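Local coordinates for protein VAL-1 (Chlorella virus, PDB 3GNE) that cleaves alginate, the uronic acid polysaccharide, as a family 14 polysaccharide lyase, probably by beta-elimination at the glycosidic bond, at residues K37-A42 with D163-I168; L7-L12 with T236-K241. One frame throughout, in Å; residues are numbered along the deposited sequence.

Contact 1 (K37-A42 with D163-I168); sequences KRVVKA and DVWNRI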
ATOM      1  N   LYS A  37      -2.146 -22.207   3.371  1.00 15.79           N
ATOM      2  CA  LYS A  37      -2.939 -20.997   3.259  1.00 13.80           C
ATOM      3  C   LYS A  37      -3.316 -20.708   1.819  1.00 12.35           C
ATOM      4  O   LYS A  37      -2.590 -21.127   0.877  1.00 13.63           O
ATOM      5  CB  LYS A  37      -2.149 -19.787   3.766  1.00 15.71           C
ATOM      6  CG  LYS A  37      -1.661 -19.908   5.207  1.00 16.42           C
ATOM      7  CD  LYS A  37      -0.740 -18.733   5.532  1.00 19.83           C
ATOM      8  CE  LYS A  37      -0.090 -18.899   6.910  1.00 23.84           C
ATOM      9  NZ  LYS A  37      -1.120 -18.747   7.977  1.00 35.39           N
ATOM     10  N   ARG A  38      -4.446 -19.983   1.666  1.00 12.95           N
ATOM     11  CA  ARG A  38      -4.834 -19.544   0.320  1.00 13.12           C
ATOM     12  C   ARG A  38      -4.087 -18.236   0.087  1.00 10.37           C
ATOM     13  O   ARG A  38      -4.268 -17.362   0.941  1.00 11.86           O
ATOM     14  CB  ARG A  38      -6.359 -19.395   0.212  1.00 13.02           C
ATOM     15  CG  ARG A  38      -6.809 -19.407  -1.240  1.00 16.65           C
ATOM     16  CD  ARG A  38      -6.695 -20.806  -1.827  1.00 20.54           C
ATOM     17  NE  ARG A  38      -7.222 -20.911  -3.167  1.00 19.93           N
ATOM     18  CZ  ARG A  38      -6.838 -21.662  -4.185  1.00 16.54           C
ATOM     19  NH1 ARG A  38      -5.827 -22.497  -4.095  1.00 19.05           N
ATOM     20  NH2 ARG A  38      -7.442 -21.627  -5.367  1.00 20.86           N
ATOM     21  N   VAL A  39      -3.270 -18.164  -0.946  1.00  9.55           N
ATOM     22  CA  VAL A  39      -2.390 -17.030  -1.143  1.00  9.67           C
ATOM     23  C   VAL A  39      -2.445 -16.570  -2.586  1.00  9.41           C
ATOM     24  O   VAL A  39      -2.967 -17.235  -3.461  1.00 11.02           O
ATOM     25  CB  VAL A  39      -0.920 -17.446  -0.833  1.00 10.60           C
ATOM     26  CG1 VAL A  39      -0.822 -18.114   0.533  1.00 12.56           C
ATOM     27  CG2 VAL A  39      -0.365 -18.343  -1.925  1.00 13.38           C
ATOM     28  N   VAL A  40      -1.841 -15.378  -2.821  1.00  9.20           N
ATOM     29  CA  VAL A  40      -1.444 -15.039  -4.185  1.00  8.70           C
ATOM     30  C   VAL A  40       0.072 -15.224  -4.242  1.00  8.95           C
ATOM     31  O   VAL A  40       0.820 -14.660  -3.439  1.00  9.55           O
ATOM     32  CB  VAL A  40      -1.819 -13.606  -4.592  1.00  9.34           C
ATOM     33  CG1 VAL A  40      -1.445 -13.399  -6.063  1.00  9.45           C
ATOM     34  CG2 VAL A  40      -3.308 -13.356  -4.400  1.00 10.23           C
ATOM     35  N   LYS A  41       0.491 -16.079  -5.196  1.00  9.05           N
ATOM     36  CA  LYS A  41       1.901 -16.224  -5.530  1.00  9.27           C
ATOM     37  C   LYS A  41       2.221 -15.067  -6.488  1.00  8.57           C
ATOM     38  O   LYS A  41       1.768 -15.101  -7.638  1.00  9.84           O
ATOM     39  CB  LYS A  41       2.163 -17.573  -6.171  1.00 10.48           C
ATOM     40  CG  LYS A  41       3.616 -17.842  -6.579  1.00 13.27           C
ATOM     41  CD  LYS A  41       3.671 -19.141  -7.418  1.00 21.83           C
ATOM     42  CE  LYS A  41       5.063 -19.673  -7.594  1.00 29.15           C
ATOM     43  NZ  LYS A  41       5.119 -21.108  -7.993  1.00 49.32           N
ATOM     44  N   ALA A  42       2.925 -14.091  -5.979  1.00  8.69           N
ATOM     45  CA  ALA A  42       3.344 -12.919  -6.789  1.00  8.28           C
ATOM     46  C   ALA A  42       4.621 -13.255  -7.534  1.00  7.93           C
ATOM     47  O   ALA A  42       5.672 -13.548  -6.886  1.00 10.98           O
ATOM     48  CB  ALA A  42       3.603 -11.735  -5.876  1.00  9.70           C
ATOM     49  N   ASP A 163      11.332 -16.475   5.069  1.00 11.81           N
ATOM     50  CA  ASP A 163      10.746 -17.756   5.449  1.00 12.97           C
ATOM     51  C   ASP A 163       9.750 -17.618   6.591  1.00 13.00           C
ATOM     52  O   ASP A 163       9.619 -18.544   7.424  1.00 14.06           O
ATOM     53  CB  ASP A 163      11.919 -18.708   5.808  1.00 13.39           C
ATOM     54  CG  ASP A 163      12.637 -19.251   4.592  1.00 14.55           C
ATOM     55  OD1 ASP A 163      12.175 -19.068   3.449  1.00 13.32           O
ATOM     56  OD2 ASP A 163      13.696 -19.924   4.775  1.00 13.63           O
ATOM     57  N   VAL A 164       9.059 -16.503   6.712  1.00 12.53           N
ATOM     58  CA  VAL A 164       8.049 -16.257   7.735  1.00 14.08           C
ATOM     59  C   VAL A 164       6.885 -15.453   7.160  1.00 12.88           C
ATOM     60  O   VAL A 164       7.063 -14.678   6.221  1.00 13.40           O
ATOM     61  CB  VAL A 164       8.539 -15.386   8.890  1.00 18.75           C
ATOM     62  CG1 VAL A 164       9.793 -15.938   9.482  1.00 22.64           C
ATOM     63  CG2 VAL A 164       8.875 -13.956   8.494  1.00 22.61           C
ATOM     64  N   TRP A 165       5.720 -15.606   7.759  1.00 12.70           N
ATOM     65  CA  TRP A 165       4.628 -14.739   7.365  1.00 12.08           C
ATOM     66  C   TRP A 165       4.774 -13.405   8.046  1.00 12.55           C
ATOM     67  O   TRP A 165       4.461 -13.239   9.242  1.00 18.49           O
ATOM     68  CB  TRP A 165       3.298 -15.427   7.686  1.00 12.70           C
ATOM     69  CG  TRP A 165       3.090 -16.576   6.743  1.00 12.33           C
ATOM     70  CD1 TRP A 165       3.243 -17.901   6.986  1.00 14.43           C
ATOM     71  CD2 TRP A 165       2.688 -16.461   5.379  1.00 11.60           C
ATOM     72  NE1 TRP A 165       2.966 -18.653   5.870  1.00 14.99           N
ATOM     73  CE2 TRP A 165       2.616 -17.770   4.852  1.00 13.22           C
ATOM     74  CE3 TRP A 165       2.390 -15.377   4.571  1.00 11.33           C
ATOM     75  CZ2 TRP A 165       2.245 -18.005   3.548  1.00 13.28           C
ATOM     76  CZ3 TRP A 165       2.030 -15.611   3.258  1.00 11.73           C
ATOM     77  CH2 TRP A 165       1.962 -16.914   2.744  1.00 13.25           C
ATOM     78  N   ASN A 166       5.257 -12.419   7.339  1.00 11.19           N
ATOM     79  CA  ASN A 166       5.392 -11.080   7.941  1.00 10.05           C
ATOM     80  C   ASN A 166       4.015 -10.419   7.945  1.00  9.74           C
ATOM     81  O   ASN A 166       3.355 -10.483   6.888  1.00 12.53           O
ATOM     82  CB  ASN A 166       6.325 -10.200   7.115  1.00 10.88           C
ATOM     83  CG  ASN A 166       7.758 -10.740   7.117  1.00 10.11           C
ATOM     84  OD1 ASN A 166       8.478 -10.527   8.097  1.00 11.61           O
ATOM     85  ND2 ASN A 166       8.193 -11.356   6.023  1.00 11.36           N
ATOM     86  N   ARG A 167       3.624  -9.813   9.024  1.00  9.48           N
ATOM     87  CA  ARG A 167       2.342  -9.154   9.161  1.00  9.65           C
ATOM     88  C   ARG A 167       2.501  -7.654   8.966  1.00 10.32           C
ATOM     89  O   ARG A 167       3.249  -7.025   9.702  1.00 12.70           O
ATOM     90  CB  ARG A 167       1.735  -9.451  10.552  1.00 13.34           C
ATOM     91  CG  ARG A 167       1.568 -10.950  10.758  1.00 16.74           C
ATOM     92  CD  ARG A 167       0.991 -11.231  12.134  1.00 26.42           C
ATOM     93  NE  ARG A 167       1.711 -10.625  13.225  1.00 39.46           N
ATOM     94  CZ  ARG A 167       2.876 -10.758  13.825  1.00 36.89           C
ATOM     95  NH1 ARG A 167       3.176  -9.966  14.847  1.00 38.85           N
ATOM     96  NH2 ARG A 167       3.758 -11.675  13.398  1.00 48.05           N
ATOM     97  N   ILE A 168       1.762  -7.126   7.974  1.00 10.07           N
ATOM     98  CA  ILE A 168       1.858  -5.725   7.641  1.00 10.13           C
ATOM     99  C   ILE A 168       0.505  -5.047   7.844  1.00  9.41           C
ATOM    100  O   ILE A 168      -0.517  -5.613   7.466  1.00 10.61           O
ATOM    101  CB  ILE A 168       2.237  -5.579   6.137  1.00 12.39           C
ATOM    102  CG1 ILE A 168       3.457  -6.450   5.774  1.00 19.92           C
ATOM    103  CG2 ILE A 168       2.436  -4.105   5.799  1.00 13.25           C
ATOM    104  CD1 ILE A 168       4.728  -6.072   6.464  1.00 36.35           C
TER
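Lys37 sets its CG opposite the carbonyl carbon (chi1 -57°), runs extended through CD and CE, and so lays its aliphatic length over one face of the Trp165 indole. The bend comes at the last torsion (chi4 -69°), which lifts the ammonium group off the ring. The methylene before it makes the tightest touch: Lys37 CE sits 3.2 Å from Trp165 NE1, and 3.5 Å from the centroid of the five-membered ring, a close CH-pi contact. Further back, Lys37 CD lies over the same face near the rim, 3.6 Å from Trp165 CE2. Lys37 NZ stands 4.7 Å from the same five-ring centroid and only 16° off its normal, a cation-pi arrangement over the face. Lysine and tryptophan slide past each other in opposite directions, bridging CA atoms of Lys37 and Trp165 that are 10.6 Å apart. Val39, two residues along the strand, reaches the far end of the indole, with Val39 CG1 3.8 Å from Trp165 CH2; the two side chains cross at about a right angle. The hydrogen bond from Trp165 NE1 to Asp35 OD2 helps to fix the turn of the indole. Phe34 and Phe80 add further packing round the ring. Trp165 lies just ahead of strand 166-173, and strands 231-241 and 72-80 separate that strand from 37-44 in the sheet. The result is a cation-pi contact between strand 37-44 and the loop leading into strand 166-173, on one curved antiparallel sheet of the beta-sandwich, consistent with the concanavalin-like jelly-roll fold of this lyase family.

Contact 2 (L7-L12 with T236-K241); sequences LDLNLL and TNFQMK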
ATOM      1  N   LEU A   7     -10.589 -10.465   2.756  1.00 10.79           N
ATOM      2  CA  LEU A   7     -10.799 -10.802   1.360  1.00  9.33           C
ATOM      3  C   LEU A   7     -10.731 -12.293   1.160  1.00  9.91           C
ATOM      4  O   LEU A   7      -9.774 -12.954   1.595  1.00 11.90           O
ATOM      5  CB  LEU A   7      -9.722 -10.102   0.574  1.00 10.15           C
ATOM      6  CG  LEU A   7      -9.700 -10.398  -0.929  1.00  9.79           C
ATOM      7  CD1 LEU A   7     -11.032 -10.043  -1.634  1.00 10.58           C
ATOM      8  CD2 LEU A   7      -8.528  -9.636  -1.551  1.00 11.12           C
ATOM      9  N   ASP A   8     -11.734 -12.855   0.461  1.00 10.59           N
ATOM     10  CA  ASP A   8     -11.650 -14.250   0.061  1.00 11.07           C
ATOM     11  C   ASP A   8     -10.964 -14.332  -1.294  1.00 10.84           C
ATOM     12  O   ASP A   8     -11.505 -13.927  -2.346  1.00 11.80           O
ATOM     13  CB  ASP A   8     -13.083 -14.765  -0.044  1.00 13.88           C
ATOM     14  CG  ASP A   8     -13.124 -16.223  -0.427  1.00 14.67           C
ATOM     15  OD1 ASP A   8     -14.256 -16.799  -0.357  1.00 17.86           O
ATOM     16  OD2 ASP A   8     -12.087 -16.831  -0.813  1.00 15.81           O
ATOM     17  N   LEU A   9      -9.731 -14.827  -1.338  1.00 11.07           N
ATOM     18  CA  LEU A   9      -8.972 -14.838  -2.585  1.00 10.94           C
ATOM     19  C   LEU A   9      -9.578 -15.789  -3.620  1.00 10.59           C
ATOM     20  O   LEU A   9      -9.294 -15.670  -4.807  1.00 11.70           O
ATOM     21  CB  LEU A   9      -7.512 -15.253  -2.355  1.00 10.17           C
ATOM     22  CG  LEU A   9      -6.714 -14.217  -1.575  1.00 10.04           C
ATOM     23  CD1 LEU A   9      -5.345 -14.816  -1.291  1.00 12.34           C
ATOM     24  CD2 LEU A   9      -6.595 -12.899  -2.310  1.00 10.67           C
ATOM     25  N   ASN A  10     -10.434 -16.707  -3.173  1.00 11.35           N
ATOM     26  CA  ASN A  10     -11.130 -17.521  -4.171  1.00 12.15           C
ATOM     27  C   ASN A  10     -12.155 -16.717  -4.962  1.00 12.00           C
ATOM     28  O   ASN A  10     -12.666 -17.193  -6.003  1.00 14.84           O
ATOM     29  CB  ASN A  10     -11.847 -18.671  -3.460  1.00 13.80           C
ATOM     30  CG  ASN A  10     -10.825 -19.638  -2.880  1.00 18.33           C
ATOM     31  OD1 ASN A  10     -11.012 -20.109  -1.762  1.00 40.60           O
ATOM     32  ND2 ASN A  10      -9.783 -19.841  -3.657  1.00 17.46           N
ATOM     33  N   LEU A  11     -12.427 -15.489  -4.486  1.00 10.30           N
ATOM     34  CA  LEU A  11     -13.305 -14.612  -5.288  1.00 11.29           C
ATOM     35  C   LEU A  11     -12.541 -13.464  -5.964  1.00 10.35           C
ATOM     36  O   LEU A  11     -13.181 -12.522  -6.489  1.00 11.32           O
ATOM     37  CB  LEU A  11     -14.368 -14.014  -4.326  1.00 11.74           C
ATOM     38  CG  LEU A  11     -15.267 -15.073  -3.640  1.00 13.05           C
ATOM     39  CD1 LEU A  11     -16.204 -14.365  -2.660  1.00 14.09           C
ATOM     40  CD2 LEU A  11     -16.035 -15.873  -4.652  1.00 19.16           C
ATOM     41  N   LEU A  12     -11.192 -13.474  -5.964  1.00 10.16           N
ATOM     42  CA  LEU A  12     -10.435 -12.323  -6.398  1.00 10.70           C
ATOM     43  C   LEU A  12     -10.826 -11.823  -7.800  1.00 11.26           C
ATOM     44  O   LEU A  12     -10.911 -10.601  -7.941  1.00 12.26           O
ATOM     45  CB  LEU A  12      -8.940 -12.693  -6.405  1.00 11.14           C
ATOM     46  CG  LEU A  12      -7.997 -11.499  -6.683  1.00 10.99           C
ATOM     47  CD1 LEU A  12      -8.113 -10.425  -5.641  1.00 11.74           C
ATOM     48  CD2 LEU A  12      -6.595 -12.068  -6.772  1.00 13.46           C
ATOM     49  N   THR A 236      -1.071 -13.052   1.590  1.00  9.02           N
ATOM     50  CA  THR A 236      -2.288 -13.721   2.082  1.00  9.29           C
ATOM     51  C   THR A 236      -2.962 -12.870   3.118  1.00  8.64           C
ATOM     52  O   THR A 236      -2.392 -11.917   3.625  1.00  9.17           O
ATOM     53  CB  THR A 236      -1.912 -15.122   2.655  1.00 10.72           C
ATOM     54  OG1 THR A 236      -3.107 -15.893   2.847  1.00 11.85           O
ATOM     55  CG2 THR A 236      -1.132 -14.983   3.979  1.00 11.22           C
ATOM     56  N   ASN A 237      -4.194 -13.257   3.473  1.00  9.28           N
ATOM     57  CA  ASN A 237      -4.897 -12.706   4.613  1.00 11.04           C
ATOM     58  C   ASN A 237      -5.053 -11.191   4.490  1.00 10.55           C
ATOM     59  O   ASN A 237      -4.706 -10.440   5.417  1.00 10.66           O
ATOM     60  CB  ASN A 237      -4.195 -13.070   5.943  1.00 12.12           C
ATOM     61  CG  ASN A 237      -5.188 -12.978   7.083  1.00 13.01           C
ATOM     62  OD1 ASN A 237      -6.405 -13.033   6.908  1.00 14.74           O
ATOM     63  ND2 ASN A 237      -4.642 -12.819   8.309  1.00 15.26           N
ATOM     64  N   PHE A 238      -5.572 -10.739   3.375  1.00  9.58           N
ATOM     65  CA  PHE A 238      -5.871  -9.316   3.197  1.00  8.84           C
ATOM     66  C   PHE A 238      -7.090  -8.959   4.039  1.00  9.19           C
ATOM     67  O   PHE A 238      -8.148  -9.580   3.905  1.00 10.29           O
ATOM     68  CB  PHE A 238      -6.206  -9.039   1.716  1.00  9.83           C
ATOM     69  CG  PHE A 238      -4.988  -9.125   0.816  1.00  8.83           C
ATOM     70  CD1 PHE A 238      -4.255  -7.975   0.543  1.00  9.98           C
ATOM     71  CD2 PHE A 238      -4.579 -10.314   0.235  1.00 10.87           C
ATOM     72  CE1 PHE A 238      -3.147  -8.063  -0.349  1.00  9.47           C
ATOM     73  CE2 PHE A 238      -3.506 -10.421  -0.615  1.00 10.57           C
ATOM     74  CZ  PHE A 238      -2.776  -9.271  -0.893  1.00 10.70           C
ATOM     75  N   GLN A 239      -6.960  -7.986   4.939  1.00  9.67           N
ATOM     76  CA  GLN A 239      -7.992  -7.588   5.860  1.00 10.20           C
ATOM     77  C   GLN A 239      -8.216  -6.083   5.807  1.00 10.23           C
ATOM     78  O   GLN A 239      -7.303  -5.308   5.589  1.00 10.90           O
ATOM     79  CB  GLN A 239      -7.591  -7.965   7.315  1.00 11.06           C
ATOM     80  CG  GLN A 239      -7.451  -9.471   7.477  1.00 13.61           C
ATOM     81  CD  GLN A 239      -6.987  -9.852   8.858  1.00 18.74           C
ATOM     82  OE1 GLN A 239      -6.076  -9.171   9.346  1.00 21.69           O
ATOM     83  NE2 GLN A 239      -7.531 -10.875   9.493  1.00 26.77           N
ATOM     84  N   MET A 240      -9.493  -5.761   6.055  1.00 10.37           N
ATOM     85  CA  MET A 240      -9.878  -4.373   6.270  0.50 10.55           C
ATOM     86  C   MET A 240     -10.174  -4.242   7.765  1.00 10.59           C
ATOM     87  O   MET A 240     -10.993  -5.046   8.265  1.00 11.52           O
ATOM     88  CB  MET A 240     -11.080  -3.954   5.430  0.50  9.70           C
ATOM     89  CG  MET A 240     -11.332  -2.456   5.537  0.50  7.33           C
ATOM     90  SD  MET A 240     -12.680  -1.835   4.518  0.50  6.97           S
ATOM     91  CE  MET A 240     -14.132  -2.726   5.238  0.50  6.37           C
ATOM     92  N   LYS A 241      -9.554  -3.306   8.451  1.00 10.80           N
ATOM     93  CA  LYS A 241      -9.627  -3.249   9.914  1.00 13.54           C
ATOM     94  C   LYS A 241     -10.010  -1.853  10.377  1.00 13.91           C
ATOM     95  O   LYS A 241      -9.756  -0.896   9.645  1.00 13.10           O
ATOM     96  CB  LYS A 241      -8.268  -3.634  10.531  1.00 12.39           C
ATOM     97  CG  LYS A 241      -7.829  -5.061  10.131  1.00 13.95           C
ATOM     98  CD  LYS A 241      -6.459  -5.432  10.726  1.00 17.33           C
ATOM     99  CE  LYS A 241      -6.534  -5.466  12.242  1.00 16.04           C
ATOM    100  NZ  LYS A 241      -5.238  -5.947  12.829  1.00 19.53           N
TER
HETATM  101  O   HOH W   1      -6.969 -12.725   1.777  1.00 11.76           O
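A water stands in for half of a strand pairing between Leu7 and Phe238. One bond is direct, Leu7 N to Phe238 O at 2.8 Å and reasonably straight (N-H...O 159°), as in a hydrogen-bonded antiparallel pair. The return bond is replaced by water 1, which donates to Leu7 O and accepts from Phe238 N at 2.9 Å, so both backbone groups are satisfied although the chains have begun to part. The same water lies in the plane of the Phe238 ring, at its edge. Just before Phe238 the strand departs from extended geometry, with Asn237 in a left-handed conformation (phi 58°).

Side chains close the gap. Leu7 and Phe238 run side by side in the same direction, with Leu7 CB 3.8 Å from Phe238 CB. Leu7 CG, opposite its own backbone N (chi1 176°), carries the leucine along the phenylalanine. From the next turn Leu9 comes across at about a right angle, its CD2 4.2 Å from Phe238 CD2. Leu9 is placed by a short 3-10 turn: Leu11 N bonds to Asp8 O at 2.8 Å, and Asp8 OD2 takes the amide of Asn10 at 2.9 Å from above the carboxylate plane, an Asx turn. Beyond the segments, Trp19 packs on Leu7, and Phe238 meets Trp217 of the facing sheet edge-to-face.

Strand 3-6 pairs with 231-241, and this is where it peels away into a loop. Backbone polarity is paid for by one direct bond and one water, while the buried leucines and phenylalanine supply apolar packing; the chemistry implies a chain leaving the sheet without giving up its place over the hydrophobic core.

Both contacts belong to the same antiparallel sheet, where strands 37-44 and 231-241 are neighbours, and their centres lie 12 Å apart. Contact 2 is core: all three touching residues are buried, and it joins the N-terminal loop to the last strand through one backbone bond, a bridging water and apolar packing. Contact 1 is partly buried and relies on side chains alone, with a charged lysine over an indole. Thr236 connects them directly: its OG1 is 2.7 Å from Arg38 O, a probable hydrogen bond, and its CG2 packs 3.3 Å from Trp165 CZ3. Leu9 CD1 also approaches Arg38 O, so segment 7-12 rests near strand 37-44 too.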